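Local coordinates for uncharacterized protein (Wolinella succinogenes, PDB 3JYG), which is of unknown function but belongs to the 6-pyruvoyl tetrahydropterin synthase family and binds a zinc ion, at residues L89-F97 / I125-V134. Residues are numbered along the deposited sequence; the frame is centred on the assembly and turned at random.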
ATOM      1  N   LEU A  89     -20.077  28.914   6.465  1.00 15.41           N
ATOM      2  CA  LEU A  89     -19.417  29.586   7.570  1.00 15.22           C
ATOM      3  C   LEU A  89     -18.305  30.528   7.146  1.00 15.61           C
ATOM      4  O   LEU A  89     -17.714  31.199   8.008  1.00 15.29           O
ATOM      5  CB  LEU A  89     -18.807  28.553   8.535  1.00 15.50           C
ATOM      6  CG  LEU A  89     -19.700  27.828   9.513  1.00 15.34           C
ATOM      7  CD1 LEU A  89     -18.821  26.873  10.366  1.00 15.41           C
ATOM      8  CD2 LEU A  89     -20.502  28.809  10.402  1.00 16.92           C
ATOM      9  N   PHE A  90     -17.978  30.575   5.842  1.00 15.87           N
ATOM     10  CA  PHE A  90     -16.930  31.516   5.386  1.00 16.23           C
ATOM     11  C   PHE A  90     -17.078  32.921   6.051  1.00 18.16           C
ATOM     12  O   PHE A  90     -16.132  33.384   6.703  1.00 18.16           O
ATOM     13  CB  PHE A  90     -16.832  31.615   3.831  1.00 15.94           C
ATOM     14  CG  PHE A  90     -15.570  32.203   3.360  1.00 14.08           C
ATOM     15  CD1 PHE A  90     -14.488  31.392   3.043  1.00 13.05           C
ATOM     16  CD2 PHE A  90     -15.407  33.596   3.315  1.00 16.02           C
ATOM     17  CE1 PHE A  90     -13.276  31.976   2.649  1.00 15.68           C
ATOM     18  CE2 PHE A  90     -14.223  34.169   2.903  1.00 16.73           C
ATOM     19  CZ  PHE A  90     -13.156  33.361   2.566  1.00 14.23           C
ATOM     20  N   PRO A  91     -18.251  33.585   5.926  1.00 19.69           N
ATOM     21  CA  PRO A  91     -18.442  34.921   6.514  1.00 20.20           C
ATOM     22  C   PRO A  91     -18.302  34.979   8.054  1.00 20.69           C
ATOM     23  O   PRO A  91     -17.922  36.007   8.599  1.00 19.76           O
ATOM     24  CB  PRO A  91     -19.904  35.287   6.117  1.00 20.58           C
ATOM     25  CG  PRO A  91     -20.151  34.493   4.860  1.00 21.66           C
ATOM     26  CD  PRO A  91     -19.385  33.208   5.050  1.00 20.08           C
ATOM     27  N   THR A  92     -18.635  33.882   8.725  1.00 20.57           N
ATOM     28  CA  THR A  92     -18.545  33.769  10.178  1.00 20.87           C
ATOM     29  C   THR A  92     -17.108  33.591  10.693  1.00 21.08           C
ATOM     30  O   THR A  92     -16.729  34.201  11.672  1.00 22.25           O
ATOM     31  CB  THR A  92     -19.407  32.611  10.654  1.00 20.92           C
ATOM     32  OG1 THR A  92     -20.754  32.926  10.311  1.00 22.46           O
ATOM     33  CG2 THR A  92     -19.318  32.411  12.190  1.00 20.53           C
ATOM     34  N   LEU A  93     -16.318  32.771   9.995  1.00 20.44           N
ATOM     35  CA  LEU A  93     -14.943  32.472  10.374  1.00 19.56           C
ATOM     36  C   LEU A  93     -13.958  33.444   9.821  1.00 18.69           C
ATOM     37  O   LEU A  93     -12.926  33.633  10.429  1.00 18.79           O
ATOM     38  CB  LEU A  93     -14.545  31.048   9.958  1.00 19.84           C
ATOM     39  CG  LEU A  93     -15.306  29.887  10.604  1.00 20.84           C
ATOM     40  CD1 LEU A  93     -15.011  28.577   9.827  1.00 21.00           C
ATOM     41  CD2 LEU A  93     -14.951  29.745  12.041  1.00 19.28           C
ATOM     42  N   LEU A  94     -14.269  34.061   8.678  1.00 18.94           N
ATOM     43  CA  LEU A  94     -13.462  35.175   8.126  1.00 20.33           C
ATOM     44  C   LEU A  94     -14.264  36.490   7.946  1.00 21.74           C
ATOM     45  O   LEU A  94     -14.408  36.974   6.818  1.00 21.72           O
ATOM     46  CB  LEU A  94     -12.801  34.768   6.786  1.00 20.81           C
ATOM     47  CG  LEU A  94     -11.761  33.637   6.799  1.00 19.41           C
ATOM     48  CD1 LEU A  94     -12.525  32.294   6.632  1.00 19.26           C
ATOM     49  CD2 LEU A  94     -10.686  33.830   5.694  1.00 16.86           C
ATOM     50  N   PRO A  95     -14.777  37.069   9.064  1.00 24.08           N
ATOM     51  CA  PRO A  95     -15.672  38.227   8.995  1.00 24.74           C
ATOM     52  C   PRO A  95     -15.083  39.466   8.311  1.00 25.70           C
ATOM     53  O   PRO A  95     -15.834  40.206   7.661  1.00 26.73           O
ATOM     54  CB  PRO A  95     -16.010  38.494  10.483  1.00 26.20           C
ATOM     55  CG  PRO A  95     -14.836  37.970  11.255  1.00 24.17           C
ATOM     56  CD  PRO A  95     -14.546  36.664  10.478  1.00 23.44           C
ATOM     57  N   HIS A  96     -13.759  39.664   8.392  1.00 25.24           N
ATOM     58  CA  HIS A  96     -13.099  40.790   7.741  1.00 24.89           C
ATOM     59  C   HIS A  96     -13.051  40.665   6.238  1.00 24.25           C
ATOM     60  O   HIS A  96     -12.633  41.600   5.570  1.00 23.97           O
ATOM     61  CB  HIS A  96     -11.662  40.968   8.274  1.00 25.01           C
ATOM     62  CG  HIS A  96     -11.602  41.336   9.722  1.00 26.72           C
ATOM     63  ND1 HIS A  96     -11.788  40.412  10.731  1.00 28.69           N
ATOM     64  CD2 HIS A  96     -11.404  42.529  10.333  1.00 29.32           C
ATOM     65  CE1 HIS A  96     -11.687  41.017  11.903  1.00 29.12           C
ATOM     66  NE2 HIS A  96     -11.446  42.300  11.689  1.00 29.47           N
ATOM     67  N   PHE A  97     -13.420  39.488   5.717  1.00 23.56           N
ATOM     68  CA  PHE A  97     -13.352  39.179   4.292  1.00 23.17           C
ATOM     69  C   PHE A  97     -14.689  38.556   3.862  1.00 23.01           C
ATOM     70  O   PHE A  97     -14.733  37.685   2.988  1.00 22.37           O
ATOM     71  CB  PHE A  97     -12.181  38.202   4.007  1.00 23.27           C
ATOM     72  CG  PHE A  97     -10.815  38.783   4.310  1.00 23.31           C
ATOM     73  CD1 PHE A  97     -10.230  38.610   5.568  1.00 21.64           C
ATOM     74  CD2 PHE A  97     -10.147  39.537   3.349  1.00 23.52           C
ATOM     75  CE1 PHE A  97      -8.995  39.178   5.869  1.00 21.99           C
ATOM     76  CE2 PHE A  97      -8.915  40.089   3.619  1.00 20.87           C
ATOM     77  CZ  PHE A  97      -8.324  39.912   4.885  1.00 23.81           C
ATOM     78  N   ILE A 125      -5.563  38.247  15.743  1.00 18.04           N
ATOM     79  CA  ILE A 125      -6.428  38.326  14.580  1.00 18.58           C
ATOM     80  C   ILE A 125      -5.601  38.025  13.317  1.00 17.61           C
ATOM     81  O   ILE A 125      -6.044  37.273  12.435  1.00 17.18           O
ATOM     82  CB  ILE A 125      -7.214  39.683  14.510  1.00 19.20           C
ATOM     83  CG1 ILE A 125      -8.320  39.745  15.587  1.00 19.02           C
ATOM     84  CG2 ILE A 125      -7.804  39.905  13.090  1.00 19.77           C
ATOM     85  CD1 ILE A 125      -9.338  38.661  15.532  1.00 22.69           C
ATOM     86  N   LEU A 126      -4.391  38.559  13.267  1.00 17.21           N
ATOM     87  CA  LEU A 126      -3.434  38.208  12.217  1.00 17.87           C
ATOM     88  C   LEU A 126      -3.107  36.696  12.142  1.00 18.25           C
ATOM     89  O   LEU A 126      -3.035  36.136  11.055  1.00 18.27           O
ATOM     90  CB  LEU A 126      -2.164  39.034  12.351  1.00 18.89           C
ATOM     91  CG  LEU A 126      -2.406  40.519  12.082  1.00 22.30           C
ATOM     92  CD1 LEU A 126      -1.123  41.367  12.235  1.00 23.92           C
ATOM     93  CD2 LEU A 126      -3.013  40.750  10.703  1.00 23.00           C
ATOM     94  N   GLU A 127      -2.911  36.050  13.294  1.00 17.09           N
ATOM     95  CA  GLU A 127      -2.587  34.630  13.359  1.00 16.25           C
ATOM     96  C   GLU A 127      -3.774  33.837  12.853  1.00 16.01           C
ATOM     97  O   GLU A 127      -3.611  32.797  12.242  1.00 16.47           O
ATOM     98  CB  GLU A 127      -2.318  34.220  14.816  1.00 16.23           C
ATOM     99  CG  GLU A 127      -1.132  34.955  15.424  1.00 18.53           C
ATOM    100  CD  GLU A 127      -1.128  34.982  16.931  1.00 19.69           C
ATOM    101  OE1 GLU A 127      -2.009  34.329  17.597  1.00 15.82           O
ATOM    102  OE2 GLU A 127      -0.206  35.651  17.442  1.00 16.21           O
ATOM    103  N   LEU A 128      -4.973  34.316  13.129  1.00 15.99           N
ATOM    104  CA  LEU A 128      -6.169  33.664  12.638  1.00 16.05           C
ATOM    105  C   LEU A 128      -6.160  33.699  11.114  1.00 16.75           C
ATOM    106  O   LEU A 128      -6.315  32.638  10.457  1.00 15.81           O
ATOM    107  CB  LEU A 128      -7.417  34.364  13.207  1.00 16.90           C
ATOM    108  CG  LEU A 128      -8.740  34.102  12.515  1.00 17.19           C
ATOM    109  CD1 LEU A 128      -9.067  32.615  12.527  1.00 17.84           C
ATOM    110  CD2 LEU A 128      -9.868  34.877  13.230  1.00 22.12           C
ATOM    111  N   TYR A 129      -5.991  34.894  10.531  1.00 16.75           N
ATOM    112  CA  TYR A 129      -5.995  35.001   9.040  1.00 17.40           C
ATOM    113  C   TYR A 129      -4.796  34.367   8.312  1.00 18.34           C
ATOM    114  O   TYR A 129      -4.951  33.900   7.147  1.00 19.05           O
ATOM    115  CB  TYR A 129      -6.275  36.438   8.566  1.00 16.56           C
ATOM    116  CG  TYR A 129      -7.700  36.858   8.883  1.00 18.82           C
ATOM    117  CD1 TYR A 129      -8.787  36.286   8.202  1.00 19.16           C
ATOM    118  CD2 TYR A 129      -7.978  37.798   9.881  1.00 18.92           C
ATOM    119  CE1 TYR A 129     -10.093  36.652   8.484  1.00 17.39           C
ATOM    120  CE2 TYR A 129      -9.311  38.168  10.181  1.00 18.41           C
ATOM    121  CZ  TYR A 129     -10.358  37.600   9.457  1.00 20.25           C
ATOM    122  OH  TYR A 129     -11.676  37.920   9.722  1.00 17.79           O
ATOM    123  N   GLU A 130      -3.628  34.311   8.969  1.00 17.65           N
ATOM    124  CA  GLU A 130      -2.506  33.527   8.440  1.00 18.69           C
ATOM    125  C   GLU A 130      -2.831  32.032   8.323  1.00 17.66           C
ATOM    126  O   GLU A 130      -2.235  31.351   7.487  1.00 18.23           O
ATOM    127  CB  GLU A 130      -1.188  33.728   9.210  1.00 17.83           C
ATOM    128  CG  GLU A 130      -0.695  35.187   9.158  1.00 25.40           C
ATOM    129  CD  GLU A 130       0.424  35.459   8.137  1.00 33.88           C
ATOM    130  OE1 GLU A 130       0.471  34.836   7.046  1.00 37.44           O
ATOM    131  OE2 GLU A 130       1.286  36.322   8.444  1.00 39.87           O
ATOM    132  N   SER A 131      -3.776  31.533   9.128  1.00 17.11           N
ATOM    133  CA  SER A 131      -4.125  30.084   9.081  1.00 16.09           C
ATOM    134  C   SER A 131      -4.795  29.618   7.789  1.00 16.25           C
ATOM    135  O   SER A 131      -4.635  28.491   7.380  1.00 17.43           O
ATOM    136  CB  SER A 131      -5.064  29.706  10.206  1.00 15.33           C
ATOM    137  OG  SER A 131      -4.667  30.263  11.424  1.00 14.45           O
ATOM    138  N   PHE A 132      -5.571  30.471   7.135  1.00 16.00           N
ATOM    139  CA  PHE A 132      -6.506  29.953   6.122  1.00 14.32           C
ATOM    140  C   PHE A 132      -5.931  29.750   4.736  1.00 14.87           C
ATOM    141  O   PHE A 132      -5.204  30.617   4.229  1.00 13.78           O
ATOM    142  CB  PHE A 132      -7.719  30.871   6.006  1.00 13.16           C
ATOM    143  CG  PHE A 132      -8.610  30.814   7.186  1.00 14.54           C
ATOM    144  CD1 PHE A 132      -9.369  29.665   7.453  1.00 13.08           C
ATOM    145  CD2 PHE A 132      -8.692  31.914   8.078  1.00 15.20           C
ATOM    146  CE1 PHE A 132     -10.189  29.610   8.565  1.00 14.89           C
ATOM    147  CE2 PHE A 132      -9.537  31.845   9.185  1.00 11.59           C
ATOM    148  CZ  PHE A 132     -10.283  30.728   9.417  1.00 13.96           C
ATOM    149  N   VAL A 133      -6.253  28.583   4.150  1.00 13.68           N
ATOM    150  CA  VAL A 133      -5.952  28.315   2.758  1.00 14.25           C
ATOM    151  C   VAL A 133      -7.321  28.174   2.127  1.00 13.48           C
ATOM    152  O   VAL A 133      -8.089  27.289   2.511  1.00 12.98           O
ATOM    153  CB  VAL A 133      -5.170  26.998   2.601  1.00 14.28           C
ATOM    154  CG1 VAL A 133      -5.145  26.550   1.149  1.00 16.10           C
ATOM    155  CG2 VAL A 133      -3.709  27.204   3.102  1.00 13.33           C
ATOM    156  N   VAL A 134      -7.635  29.081   1.204  1.00 14.78           N
ATOM    157  CA  VAL A 134      -8.980  29.109   0.661  1.00 14.42           C
ATOM    158  C   VAL A 134      -8.996  28.397  -0.679  1.00 14.45           C
ATOM    159  O   VAL A 134      -8.154  28.683  -1.530  1.00 15.24           O
ATOM    160  CB  VAL A 134      -9.547  30.553   0.559  1.00 14.75           C
ATOM    161  CG1 VAL A 134     -10.999  30.536   0.003  1.00 15.46           C
ATOM    162  CG2 VAL A 134      -9.494  31.252   1.940  1.00 12.97           C
TER
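A small aromatic cluster of His96, Phe97 and Tyr129 joins the turn after helix 90-93 to the last turns of helix 123-131. Tyrosine suits the middle of it, being long enough to reach from the helix to the turn and carrying both an apolar ring and a polar end. With CG beside its backbone N and anti to its carbonyl carbon (chi1 -68°), Tyr129 sends its hydroxyl to the edge of the His96 imidazole, where OH and ND1 share a hydrogen bond of 2.7 Å that either may donate. The two rings stand nearly perpendicular, at 85°. Phe97 turns its edge to one face of the phenol ring, an edge-to-face pair with centroids 5.1 Å apart, while CB of Leu94 meets the phenol edge at CE1, 3.7 Å away.

Leu94, already past the helical turn, is branched enough to serve two more rings. Its CD1 lies over the centre of the Phe132 ring, 3.8 Å from the centroid, a CH-pi contact, and also covers a face of Phe90. Farther along, CE1 of Phe90 meets both methyls of Val134, CG1 at 3.8 Å, the beta-branched side chain offering two apolar ends to the ring. Val113 and Ile83, from the strands on either side of 132-135, add to this apolar layer. A short helix and the turn after it thus pack on a helix-to-strand junction toward one side of the sheet, with the Tyr129-His96 hydrogen bond beside the apolar layer, within a fold of the 6-pyruvoyl tetrahydropterin synthase family.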